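PDB 3EB8: cysteine protease-like VirA from Shigella flexneri, which promotes bacterial entry into epithelial cells and later spread between them, although its assignment as an alpha-tubulin-cleaving, microtubule-destabilising protease is contested. Local coordinates for residues 31-36 with 47-51; 75-80 with 92-96; 185-191 with 332-336; 233-237 with 276-280. One frame throughout, in Å; residues are numbered along the deposited sequence.

Contact 1 (31-36 with 47-51); sequences KMDGEF and RLCLN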
loop_
_atom_site.group_PDB
_atom_site.type_symbol
_atom_site.label_atom_id
_atom_site.label_comp_id
_atom_site.label_asym_id
_atom_site.label_seq_id
_atom_site.Cartn_x
_atom_site.Cartn_y
_atom_site.Cartn_z
ATOM N N LYS A 31 -11.112 3.217 22.943
ATOM C CA LYS A 31 -11.390 4.380 22.115
ATOM C C LYS A 31 -12.833 4.812 22.330
ATOM O O LYS A 31 -13.647 4.048 22.853
ATOM C CB LYS A 31 -11.167 4.024 20.642
ATOM C CG LYS A 31 -12.054 2.894 20.142
ATOM C CD LYS A 31 -11.338 2.080 19.081
ATOM C CE LYS A 31 -12.281 1.133 18.367
ATOM N NZ LYS A 31 -13.153 1.877 17.409
ATOM N N MET A 32 -13.160 6.031 21.924
ATOM C CA MET A 32 -14.539 6.497 21.999
ATOM C C MET A 32 -15.432 5.653 21.113
ATOM O O MET A 32 -14.940 4.809 20.371
ATOM C CB MET A 32 -14.629 7.961 21.607
ATOM C CG MET A 32 -13.963 8.863 22.606
ATOM S SD MET A 32 -14.173 10.573 22.149
ATOM C CE MET A 32 -15.963 10.722 22.196
ATOM N N ASP A 33 -16.741 5.869 21.200
ATOM C CA ASP A 33 -17.686 5.135 20.370
ATOM C C ASP A 33 -17.578 5.586 18.923
ATOM O O ASP A 33 -17.672 6.772 18.627
ATOM C CB ASP A 33 -19.124 5.329 20.862
ATOM C CG ASP A 33 -19.420 4.554 22.134
ATOM O OD1 ASP A 33 -18.520 4.452 22.998
ATOM O OD2 ASP A 33 -20.557 4.050 22.272
ATOM N N GLY A 34 -17.380 4.636 18.020
ATOM C CA GLY A 34 -17.300 4.946 16.607
ATOM C C GLY A 34 -15.975 5.568 16.190
ATOM O O GLY A 34 -15.777 5.884 15.018
ATOM N N GLU A 35 -15.062 5.739 17.142
ATOM C CA GLU A 35 -13.747 6.307 16.846
ATOM C C GLU A 35 -12.935 5.430 15.899
ATOM O O GLU A 35 -12.777 4.229 16.122
ATOM C CB GLU A 35 -12.956 6.545 18.134
ATOM C CG GLU A 35 -11.543 7.011 17.910
ATOM C CD GLU A 35 -10.791 7.203 19.215
ATOM O OE1 GLU A 35 -11.437 7.577 20.220
ATOM O OE2 GLU A 35 -9.556 6.981 19.241
ATOM N N PHE A 36 -12.415 6.048 14.842
ATOM C CA PHE A 36 -11.632 5.336 13.849
ATOM C C PHE A 36 -10.218 5.893 13.754
ATOM O O PHE A 36 -9.326 5.236 13.221
ATOM C CB PHE A 36 -12.319 5.373 12.479
ATOM C CG PHE A 36 -12.414 6.747 11.890
ATOM C CD1 PHE A 36 -11.390 7.247 11.098
ATOM C CD2 PHE A 36 -13.517 7.538 12.128
ATOM C CE1 PHE A 36 -11.461 8.502 10.561
ATOM C CE2 PHE A 36 -13.596 8.804 11.585
ATOM C CZ PHE A 36 -12.564 9.283 10.799
ATOM N N ARG A 47 -10.014 12.915 18.502
ATOM C CA ARG A 47 -10.591 11.646 18.119
ATOM C C ARG A 47 -11.565 11.868 16.985
ATOM O O ARG A 47 -12.393 12.782 17.032
ATOM C CB ARG A 47 -11.308 11.002 19.300
ATOM C CG ARG A 47 -10.512 11.006 20.577
ATOM C CD ARG A 47 -9.219 10.224 20.437
ATOM N NE ARG A 47 -8.527 10.160 21.720
ATOM C CZ ARG A 47 -8.863 9.337 22.706
ATOM N NH1 ARG A 47 -9.880 8.498 22.550
ATOM N NH2 ARG A 47 -8.178 9.354 23.841
ATOM N N LEU A 48 -11.466 11.035 15.961
ATOM C CA LEU A 48 -12.379 11.112 14.836
ATOM C C LEU A 48 -13.325 9.932 14.898
ATOM O O LEU A 48 -12.887 8.783 14.886
ATOM C CB LEU A 48 -11.601 11.074 13.535
ATOM C CG LEU A 48 -10.427 12.048 13.512
ATOM C CD1 LEU A 48 -9.635 11.918 12.209
ATOM C CD2 LEU A 48 -10.919 13.459 13.709
ATOM N N CYS A 49 -14.621 10.215 14.969
ATOM C CA CYS A 49 -15.605 9.159 15.126
ATOM C C CYS A 49 -16.629 9.168 14.007
ATOM O O CYS A 49 -16.986 10.221 13.486
ATOM C CB CYS A 49 -16.306 9.275 16.480
ATOM S SG CYS A 49 -15.165 9.303 17.869
ATOM N N LEU A 50 -17.087 7.973 13.647
ATOM C CA LEU A 50 -18.172 7.797 12.705
ATOM C C LEU A 50 -19.362 7.232 13.453
ATOM O O LEU A 50 -19.221 6.311 14.258
ATOM C CB LEU A 50 -17.749 6.844 11.591
ATOM C CG LEU A 50 -17.017 7.541 10.449
ATOM C CD1 LEU A 50 -16.129 6.582 9.696
ATOM C CD2 LEU A 50 -18.026 8.182 9.512
ATOM N N ASN A 51 -20.529 7.805 13.206
ATOM C CA ASN A 51 -21.766 7.270 13.745
ATOM C C ASN A 51 -22.818 7.338 12.653
ATOM O O ASN A 51 -23.177 8.419 12.190
ATOM C CB ASN A 51 -22.180 8.041 14.998
ATOM C CG ASN A 51 -21.049 8.114 16.029
ATOM O OD1 ASN A 51 -20.786 7.146 16.750
ATOM N ND2 ASN A 51 -20.366 9.262 16.090
#

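Contact 2 (75-80 with 92-96); sequences YNNLLS and VHTIT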
loop_
_atom_site.group_PDB
_atom_site.type_symbol
_atom_site.label_atom_id
_atom_site.label_comp_id
_atom_site.label_asym_id
_atom_site.label_seq_id
_atom_site.Cartn_x
_atom_site.Cartn_y
_atom_site.Cartn_z
ATOM N N TYR A 75 -16.219 16.522 5.791
ATOM C CA TYR A 75 -15.714 15.209 6.127
ATOM C C TYR A 75 -14.884 14.658 4.977
ATOM O O TYR A 75 -13.893 13.957 5.186
ATOM C CB TYR A 75 -16.880 14.266 6.445
ATOM C CG TYR A 75 -16.490 12.808 6.585
ATOM C CD1 TYR A 75 -15.399 12.426 7.350
ATOM C CD2 TYR A 75 -17.232 11.808 5.963
ATOM C CE1 TYR A 75 -15.049 11.101 7.478
ATOM C CE2 TYR A 75 -16.893 10.475 6.096
ATOM C CZ TYR A 75 -15.803 10.134 6.848
ATOM O OH TYR A 75 -15.465 8.813 6.969
ATOM N N ASN A 76 -15.293 14.965 3.753
ATOM C CA ASN A 76 -14.547 14.497 2.592
ATOM C C ASN A 76 -13.267 15.304 2.463
ATOM O O ASN A 76 -12.230 14.795 2.037
ATOM C CB ASN A 76 -15.404 14.561 1.319
ATOM C CG ASN A 76 -16.401 13.419 1.237
ATOM O OD1 ASN A 76 -16.024 12.243 1.177
ATOM N ND2 ASN A 76 -17.686 13.759 1.239
ATOM N N ASN A 77 -13.342 16.560 2.870
ATOM C CA ASN A 77 -12.155 17.386 2.965
ATOM C C ASN A 77 -11.178 16.765 3.976
ATOM O O ASN A 77 -9.970 16.654 3.731
ATOM C CB ASN A 77 -12.562 18.794 3.402
ATOM C CG ASN A 77 -11.458 19.805 3.210
ATOM O OD1 ASN A 77 -10.724 20.131 4.150
ATOM N ND2 ASN A 77 -11.325 20.307 1.985
ATOM N N LEU A 78 -11.715 16.347 5.120
ATOM C CA LEU A 78 -10.911 15.701 6.156
ATOM C C LEU A 78 -10.272 14.431 5.627
ATOM O O LEU A 78 -9.101 14.183 5.850
ATOM C CB LEU A 78 -11.764 15.388 7.388
ATOM C CG LEU A 78 -11.066 14.739 8.584
ATOM C CD1 LEU A 78 -11.838 14.995 9.868
ATOM C CD2 LEU A 78 -10.912 13.263 8.378
ATOM N N LEU A 79 -11.042 13.622 4.919
ATOM C CA LEU A 79 -10.508 12.383 4.372
ATOM C C LEU A 79 -9.311 12.595 3.443
ATOM O O LEU A 79 -8.370 11.799 3.436
ATOM C CB LEU A 79 -11.602 11.614 3.640
ATOM C CG LEU A 79 -12.633 10.966 4.557
ATOM C CD1 LEU A 79 -13.659 10.176 3.754
ATOM C CD2 LEU A 79 -11.933 10.092 5.583
ATOM N N SER A 80 -9.355 13.661 2.650
ATOM C CA SER A 80 -8.295 13.904 1.688
ATOM C C SER A 80 -7.009 14.358 2.374
ATOM O O SER A 80 -5.931 14.247 1.806
ATOM C CB SER A 80 -8.735 14.912 0.616
ATOM O OG SER A 80 -8.893 16.208 1.162
ATOM N N VAL A 92 -15.920 2.615 1.020
ATOM C CA VAL A 92 -14.847 2.963 0.105
ATOM C C VAL A 92 -15.112 4.348 -0.454
ATOM O O VAL A 92 -16.109 4.559 -1.145
ATOM C CB VAL A 92 -14.762 1.952 -1.034
ATOM C CG1 VAL A 92 -13.620 2.312 -2.003
ATOM C CG2 VAL A 92 -14.605 0.536 -0.462
ATOM N N HIS A 93 -14.222 5.286 -0.147
ATOM C CA HIS A 93 -14.386 6.680 -0.553
ATOM C C HIS A 93 -13.668 7.034 -1.843
ATOM O O HIS A 93 -12.746 6.336 -2.265
ATOM C CB HIS A 93 -13.926 7.614 0.562
ATOM C CG HIS A 93 -14.887 7.688 1.701
ATOM N ND1 HIS A 93 -15.817 8.696 1.822
ATOM C CD2 HIS A 93 -15.084 6.865 2.757
ATOM C CE1 HIS A 93 -16.536 8.496 2.912
ATOM N NE2 HIS A 93 -16.113 7.389 3.494
ATOM N N THR A 94 -14.105 8.124 -2.460
ATOM C CA THR A 94 -13.450 8.655 -3.636
ATOM C C THR A 94 -12.761 9.971 -3.299
ATOM O O THR A 94 -13.399 10.911 -2.824
ATOM C CB THR A 94 -14.479 8.883 -4.748
ATOM O OG1 THR A 94 -15.026 7.617 -5.143
ATOM C CG2 THR A 94 -13.858 9.601 -5.940
ATOM N N ILE A 95 -11.449 10.010 -3.523
ATOM C CA ILE A 95 -10.646 11.198 -3.310
ATOM C C ILE A 95 -10.422 11.864 -4.655
ATOM O O ILE A 95 -9.979 11.222 -5.607
ATOM C CB ILE A 95 -9.262 10.844 -2.706
ATOM C CG1 ILE A 95 -9.418 9.963 -1.458
ATOM C CG2 ILE A 95 -8.450 12.106 -2.410
ATOM C CD1 ILE A 95 -10.365 10.533 -0.434
ATOM N N THR A 96 -10.746 13.144 -4.745
ATOM C CA THR A 96 -10.508 13.877 -5.972
ATOM C C THR A 96 -9.078 14.400 -6.105
ATOM O O THR A 96 -8.539 15.035 -5.202
ATOM C CB THR A 96 -11.476 15.014 -6.109
ATOM O OG1 THR A 96 -12.814 14.495 -6.086
ATOM C CG2 THR A 96 -11.237 15.721 -7.432
#

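Contact 3 (185-191 with 332-336); sequences SKKELQM and LPSSE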
loop_
_atom_site.group_PDB
_atom_site.type_symbol
_atom_site.label_atom_id
_atom_site.label_comp_id
_atom_site.label_asym_id
_atom_site.label_seq_id
_atom_site.Cartn_x
_atom_site.Cartn_y
_atom_site.Cartn_z
ATOM N N SER A 185 8.104 -22.500 -9.410
ATOM C CA SER A 185 7.270 -21.825 -8.442
ATOM C C SER A 185 7.566 -22.266 -7.013
ATOM O O SER A 185 7.555 -21.452 -6.099
ATOM C CB SER A 185 5.805 -22.109 -8.774
ATOM O OG SER A 185 5.396 -23.351 -8.223
ATOM N N LYS A 186 7.826 -23.560 -6.839
ATOM C CA LYS A 186 8.016 -24.163 -5.521
ATOM C C LYS A 186 9.408 -23.913 -4.944
ATOM O O LYS A 186 9.656 -24.191 -3.771
ATOM C CB LYS A 186 7.788 -25.676 -5.591
ATOM C CG LYS A 186 6.339 -26.136 -5.588
ATOM C CD LYS A 186 6.284 -27.665 -5.503
ATOM C CE LYS A 186 4.863 -28.201 -5.340
ATOM N NZ LYS A 186 4.843 -29.674 -5.056
ATOM N N LYS A 187 10.322 -23.414 -5.765
ATOM C CA LYS A 187 11.682 -23.223 -5.309
ATOM C C LYS A 187 11.771 -22.308 -4.080
ATOM O O LYS A 187 10.977 -21.366 -3.904
ATOM C CB LYS A 187 12.559 -22.681 -6.440
ATOM C CG LYS A 187 14.047 -22.655 -6.112
ATOM C CD LYS A 187 14.877 -22.967 -7.346
ATOM C CE LYS A 187 16.246 -23.515 -6.980
ATOM N NZ LYS A 187 16.897 -24.236 -8.123
ATOM N N GLU A 188 12.744 -22.610 -3.227
ATOM C CA GLU A 188 13.076 -21.762 -2.095
ATOM C C GLU A 188 14.375 -21.072 -2.457
ATOM O O GLU A 188 15.339 -21.726 -2.864
ATOM C CB GLU A 188 13.246 -22.585 -0.814
ATOM C CG GLU A 188 13.805 -21.794 0.371
ATOM C CD GLU A 188 13.886 -22.618 1.659
ATOM O OE1 GLU A 188 14.976 -22.661 2.276
ATOM O OE2 GLU A 188 12.856 -23.217 2.055
ATOM N N LEU A 189 14.386 -19.751 -2.329
ATOM C CA LEU A 189 15.514 -18.954 -2.764
ATOM C C LEU A 189 16.692 -19.171 -1.851
ATOM O O LEU A 189 16.551 -19.106 -0.632
ATOM C CB LEU A 189 15.149 -17.476 -2.747
ATOM C CG LEU A 189 14.003 -17.022 -3.643
ATOM C CD1 LEU A 189 13.839 -15.494 -3.552
ATOM C CD2 LEU A 189 14.247 -17.484 -5.070
ATOM N N GLN A 190 17.857 -19.422 -2.435
ATOM C CA GLN A 190 19.090 -19.453 -1.656
ATOM C C GLN A 190 19.548 -18.027 -1.451
ATOM O O GLN A 190 19.539 -17.223 -2.381
ATOM C CB GLN A 190 20.175 -20.262 -2.365
ATOM C CG GLN A 190 20.008 -21.765 -2.230
ATOM C CD GLN A 190 20.758 -22.521 -3.309
ATOM O OE1 GLN A 190 21.487 -21.926 -4.106
ATOM N NE2 GLN A 190 20.578 -23.839 -3.344
ATOM N N MET A 191 19.947 -17.715 -0.229
ATOM C CA MET A 191 20.289 -16.348 0.129
ATOM C C MET A 191 21.659 -15.938 -0.404
ATOM O O MET A 191 22.551 -16.774 -0.556
ATOM C CB MET A 191 20.203 -16.174 1.646
ATOM C CG MET A 191 18.764 -16.129 2.143
ATOM S SD MET A 191 17.833 -14.830 1.303
ATOM C CE MET A 191 18.958 -13.452 1.578
ATOM N N LEU A 332 11.335 -17.989 5.563
ATOM C CA LEU A 332 12.106 -18.430 4.406
ATOM C C LEU A 332 11.447 -17.993 3.100
ATOM O O LEU A 332 10.231 -18.086 2.957
ATOM C CB LEU A 332 12.305 -19.950 4.430
ATOM C CG LEU A 332 13.056 -20.463 5.666
ATOM C CD1 LEU A 332 13.123 -21.978 5.640
ATOM C CD2 LEU A 332 14.450 -19.831 5.782
ATOM N N PRO A 333 12.257 -17.507 2.147
ATOM C CA PRO A 333 11.766 -17.028 0.862
ATOM C C PRO A 333 11.300 -18.186 -0.029
ATOM O O PRO A 333 12.014 -18.582 -0.938
ATOM C CB PRO A 333 12.997 -16.339 0.245
ATOM C CG PRO A 333 14.001 -16.265 1.300
ATOM C CD PRO A 333 13.714 -17.360 2.260
ATOM N N SER A 334 10.119 -18.721 0.256
ATOM C CA SER A 334 9.480 -19.713 -0.587
ATOM C C SER A 334 7.977 -19.587 -0.414
ATOM O O SER A 334 7.499 -18.973 0.532
ATOM C CB SER A 334 9.916 -21.134 -0.203
ATOM O OG SER A 334 9.312 -21.545 1.017
ATOM N N SER A 335 7.234 -20.181 -1.330
ATOM C CA SER A 335 5.790 -20.218 -1.232
ATOM C C SER A 335 5.311 -20.883 0.070
ATOM O O SER A 335 4.335 -20.447 0.659
ATOM C CB SER A 335 5.231 -20.936 -2.456
ATOM O OG SER A 335 5.870 -20.415 -3.608
ATOM N N GLU A 336 5.987 -21.939 0.516
ATOM C CA GLU A 336 5.665 -22.521 1.827
ATOM C C GLU A 336 5.949 -21.525 2.956
ATOM O O GLU A 336 5.089 -21.276 3.790
ATOM C CB GLU A 336 6.401 -23.860 2.092
ATOM C CG GLU A 336 6.131 -24.414 3.504
ATOM C CD GLU A 336 6.673 -25.801 3.739
ATOM O OE1 GLU A 336 6.819 -26.203 4.923
ATOM O OE2 GLU A 336 6.937 -26.498 2.741
#

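Contact 4 (233-237 with 276-280); sequences TSAFW and GHIIK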
loop_
_atom_site.group_PDB
_atom_site.type_symbol
_atom_site.label_atom_id
_atom_site.label_comp_id
_atom_site.label_asym_id
_atom_site.label_seq_id
_atom_site.Cartn_x
_atom_site.Cartn_y
_atom_site.Cartn_z
ATOM N N THR A 233 9.568 -9.861 -1.690
ATOM C CA THR A 233 8.998 -10.669 -2.772
ATOM C C THR A 233 7.521 -10.944 -2.548
ATOM O O THR A 233 6.723 -10.864 -3.464
ATOM C CB THR A 233 9.779 -11.995 -3.017
ATOM O OG1 THR A 233 9.766 -12.812 -1.839
ATOM C CG2 THR A 233 11.223 -11.693 -3.402
ATOM N N SER A 234 7.149 -11.232 -1.313
ATOM C CA SER A 234 5.759 -11.532 -1.026
ATOM C C SER A 234 4.837 -10.394 -1.443
ATOM O O SER A 234 3.665 -10.635 -1.761
ATOM C CB SER A 234 5.571 -11.819 0.459
ATOM O OG SER A 234 5.637 -10.635 1.223
ATOM N N ALA A 235 5.364 -9.169 -1.423
ATOM C CA ALA A 235 4.568 -7.969 -1.680
ATOM C C ALA A 235 3.997 -7.939 -3.095
ATOM O O ALA A 235 3.039 -7.223 -3.365
ATOM C CB ALA A 235 5.380 -6.685 -1.409
ATOM N N PHE A 236 4.599 -8.719 -3.989
ATOM C CA PHE A 236 4.201 -8.737 -5.394
ATOM C C PHE A 236 3.200 -9.863 -5.735
ATOM O O PHE A 236 2.680 -9.902 -6.844
ATOM C CB PHE A 236 5.433 -8.822 -6.313
ATOM C CG PHE A 236 6.300 -7.590 -6.296
ATOM C CD1 PHE A 236 7.264 -7.415 -5.317
ATOM C CD2 PHE A 236 6.154 -6.605 -7.271
ATOM C CE1 PHE A 236 8.063 -6.275 -5.306
ATOM C CE2 PHE A 236 6.952 -5.464 -7.260
ATOM C CZ PHE A 236 7.908 -5.301 -6.281
ATOM N N TRP A 237 2.932 -10.785 -4.804
ATOM C CA TRP A 237 2.010 -11.874 -5.139
ATOM C C TRP A 237 0.657 -11.331 -5.687
ATOM O O TRP A 237 0.015 -10.477 -5.065
ATOM C CB TRP A 237 1.806 -12.852 -3.967
ATOM C CG TRP A 237 0.952 -14.048 -4.361
ATOM C CD1 TRP A 237 1.059 -14.793 -5.511
ATOM C CD2 TRP A 237 -0.127 -14.618 -3.622
ATOM N NE1 TRP A 237 0.117 -15.779 -5.528
ATOM C CE2 TRP A 237 -0.629 -15.700 -4.384
ATOM C CE3 TRP A 237 -0.705 -14.341 -2.375
ATOM C CZ2 TRP A 237 -1.692 -16.506 -3.945
ATOM C CZ3 TRP A 237 -1.768 -15.146 -1.936
ATOM C CH2 TRP A 237 -2.252 -16.215 -2.732
ATOM N N GLY A 276 1.163 -0.545 -11.415
ATOM C CA GLY A 276 2.221 -1.158 -10.616
ATOM C C GLY A 276 2.049 -1.069 -9.107
ATOM O O GLY A 276 1.003 -0.632 -8.621
ATOM N N HIS A 277 3.088 -1.471 -8.370
ATOM C CA HIS A 277 3.045 -1.569 -6.900
ATOM C C HIS A 277 3.731 -0.410 -6.179
ATOM O O HIS A 277 4.797 0.043 -6.586
ATOM C CB HIS A 277 3.736 -2.855 -6.424
ATOM C CG HIS A 277 2.998 -4.111 -6.767
ATOM N ND1 HIS A 277 2.258 -4.812 -5.842
ATOM C CD2 HIS A 277 2.899 -4.800 -7.928
ATOM C CE1 HIS A 277 1.723 -5.873 -6.422
ATOM N NE2 HIS A 277 2.098 -5.890 -7.688
ATOM N N ILE A 278 3.131 0.053 -5.091
ATOM C CA ILE A 278 3.859 0.897 -4.159
ATOM C C ILE A 278 4.075 0.113 -2.867
ATOM O O ILE A 278 3.131 -0.186 -2.129
ATOM C CB ILE A 278 3.169 2.259 -3.868
ATOM C CG1 ILE A 278 3.442 3.275 -4.991
ATOM C CG2 ILE A 278 3.763 2.889 -2.609
ATOM C CD1 ILE A 278 2.872 2.925 -6.313
ATOM N N ILE A 279 5.333 -0.208 -2.606
ATOM C CA ILE A 279 5.705 -1.092 -1.520
ATOM C C ILE A 279 6.549 -0.375 -0.475
ATOM O O ILE A 279 7.636 0.099 -0.761
ATOM C CB ILE A 279 6.464 -2.314 -2.076
ATOM C CG1 ILE A 279 5.504 -3.150 -2.930
ATOM C CG2 ILE A 279 7.070 -3.143 -0.935
ATOM C CD1 ILE A 279 6.198 -4.087 -3.902
ATOM N N LYS A 280 6.025 -0.279 0.734
ATOM C CA LYS A 280 6.780 0.299 1.840
ATOM C C LYS A 280 7.091 -0.782 2.868
ATOM O O LYS A 280 6.195 -1.503 3.301
ATOM C CB LYS A 280 6.023 1.459 2.484
ATOM C CG LYS A 280 5.903 2.674 1.573
ATOM C CD LYS A 280 6.191 3.971 2.329
ATOM C CE LYS A 280 6.567 5.102 1.367
ATOM N NZ LYS A 280 7.116 6.322 2.035
#

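Contact 1 (31-36 with 47-51)
Phe36 lays one face of its ring over CB of Leu48, with CZ 3.4 Å from that carbon, and its CD2 comes within 3.7 Å of CD1 of Leu50. The ring can fill the hollow between these two leucines because CG stands between the backbone N and the carbonyl carbon (chi1 65°), which swings it over the neighbouring strand. The bump in the other direction is Cys49. Its SG presses into the dent formed by CA and CB of Glu35, 3.5 Å from CB, and CB of Met32 closes the same dent. Glu35 and Cys49 form an antiparallel non-hydrogen-bonded pair, bracketed by Phe36 N to Leu48 O and Leu50 N to Gly34 O, each 2.8 Å.

Beyond the cysteine, the extended chain of Glu35 lies against the aliphatic part of Arg47, whose CG carries the sulfur of Met32 on it. The salt bridge runs from Arg47 NH1 to Glu35 OE1, 2.9 Å; it arrives in the guanidinium plane and uses the syn lone pair, although the two flat groups are turned 63° apart. OE1 takes a second bond from Met32 N at 2.9 Å, from above the carboxylate plane, so the type II turn from Met32 to Glu35 is tied to the same oxygen. Ser26 OG holds OE2, and Ser45 OG holds Arg47 NE.

The hairpin of strands 35-41 and 44-51 sits inside a five-stranded antiparallel meander: strand 54-61 flanks it through Phe58, Val57 and Leu60, while Leu89 meets Phe36 and Leu82 meets Leu48.

Contact 2 (75-80 with 92-96)
Ser80 and Ile95 mark the closest backbone approach, CA to CA 6.2 Å, where helix 72-81 runs past the start of strand 94-97. This is helix-on-strand packing at the border of the mixed sheet, made by side chains alone, with no hydrogen bond from one segment to the other. The 92-96 segment takes backbone bonds from strand 348-356 instead: His93 and Ile95 both bond to Ile353.

The middle of the contact is a methyl group set in the corner of two rings. Leu79 CD1 stands over the centre of the His93 imidazole, 3.3 Å from its centroid and only 14° off the ring normal, a close CH-pi contact. The same methyl also lies over one face of the Tyr75 ring, displaced toward its rim. The two rings, with planes at 89°, thus form a corner that the methyl fills, and they meet each other at Tyr75 CE2 and His93 CE1, 3.8 Å apart. Leu89 covers Leu79 further.

On the same residue, Leu79 CB makes a looser apolar contact with Ile95 CD1, at 4.4 Å. Ile95 CG2, anti to the backbone N, is the branch that reaches Ser80, at 4.1 Å from its CB, while Ser80 OG turns back to bond Asn77 O.

Contact 3 (185-191 with 332-336)
Leu332 opens the second segment by setting CD1 beside the carboxylate of Glu188, 3.8 Å from OE2. The acid gets there through a fully stretched chain, with CG anti to the backbone N (chi1 171°), so its methylenes run beside Ser334 and Pro333 and its charged end meets leucine carbons.

Pro333 comes next and has the largest share of the contact of any single residue. It is the centre of an inverse gamma turn, closed by Ser334 N to Leu332 O at 2.8 Å, and the bend offers its carbonyl to the partner. Leu189 N donates to Pro333 O at 3.0 Å and nearly straight, 172°, and Glu188 CA adds a CA-H...O contact to the same oxygen. The Leu189 N to Pro333 O bond is the sole hydrogen bond between the two segments, which run almost antiparallel. The proline ring is a ridge for two side chains: CB abuts Leu189 CB at 3.9 Å, and CG meets the sulfur of Met191, whose chain crosses the ring at about a right angle.

Ser334 presses CB against Glu188 CB, 3.7 Å, and uses OG as an N-cap for Gly337 N, beginning helix 335-341. Ser335 follows on the first turn; its OG passes 3.2 Å from Ser185 O but bonds Phe137 O.

Around this seam, helix 226-234 closes one side, with Ile229 against Leu189 and Met191, Pro226 against Met191, and Ser230 against Pro333. Trp141 of helix 140-149 bonds Lys187 O. The loop 185-191, part of the tubulin-binding region, thus meets helix 226-234, Trp141 and the start of helix 335-341.

Contact 4 (233-237 with 276-280)
Phe236 and Ile279 come together because each has its first side-chain branch anti to its own carbonyl carbon (chi1 -68° for Phe236 CG and -66° for Ile279 CG1), which sends the phenyl ring and the CD1 methyl into the same space. CD1 lies over one face of the ring, displaced toward its rim, as a CH-pi contact; the modelled approach to the ring carbons is too short to be trusted, so the exact height is doubtful. The same methyl also rests on Ala235 CB, 3.7 Å away.

His277, two residues earlier on the strand, takes the next place. Phe236 CD2 stands over one face of its imidazole, near the rim, 3.8 Å from His277 CD2, and the two ring planes are inclined at 49° with their centroids 4.9 Å apart. Ala235 O passes 3.5 Å from His277 ND1 but is satisfied by Ser304 OG of strand 300-312. Ile158 of strand 157-160 packs on both Phe236 and Ile279, and Asp147 of helix 140-149 touches Phe236 and His277.

All four touching residues are buried, and the contact's centre lies about 8 Å from the centre of the chain's fold. It is a turn packed on a sheet: the type I turn from Ser234 to Trp237, at the C-terminal end of helix 226-234, leans on strand 274-283 of the mixed sheet.

From the N terminus, contact 1 closes a short hairpin in the five-stranded antiparallel sheet. Contact 2 follows in series, joining helix 72-81 to the edge of the mixed sheet. The two touch, Leu50 CD1 lying 3.6 Å from Tyr75 OH, so the first sheet packs on that helix. Contact 3 then spans 140 residues, from the loop before helix 194-204 to the start of helix 335-341, and contact 4, which sets the turn ending helix 226-234 on strand 274-283, falls within that long loop; their nearest atoms are about 5 Å apart. Contacts 2 and 4 both reach the mixed sheet, about 15 Å apart at nearest atoms. Contacts 1 and 3 stand on opposite sides of the chain's centre.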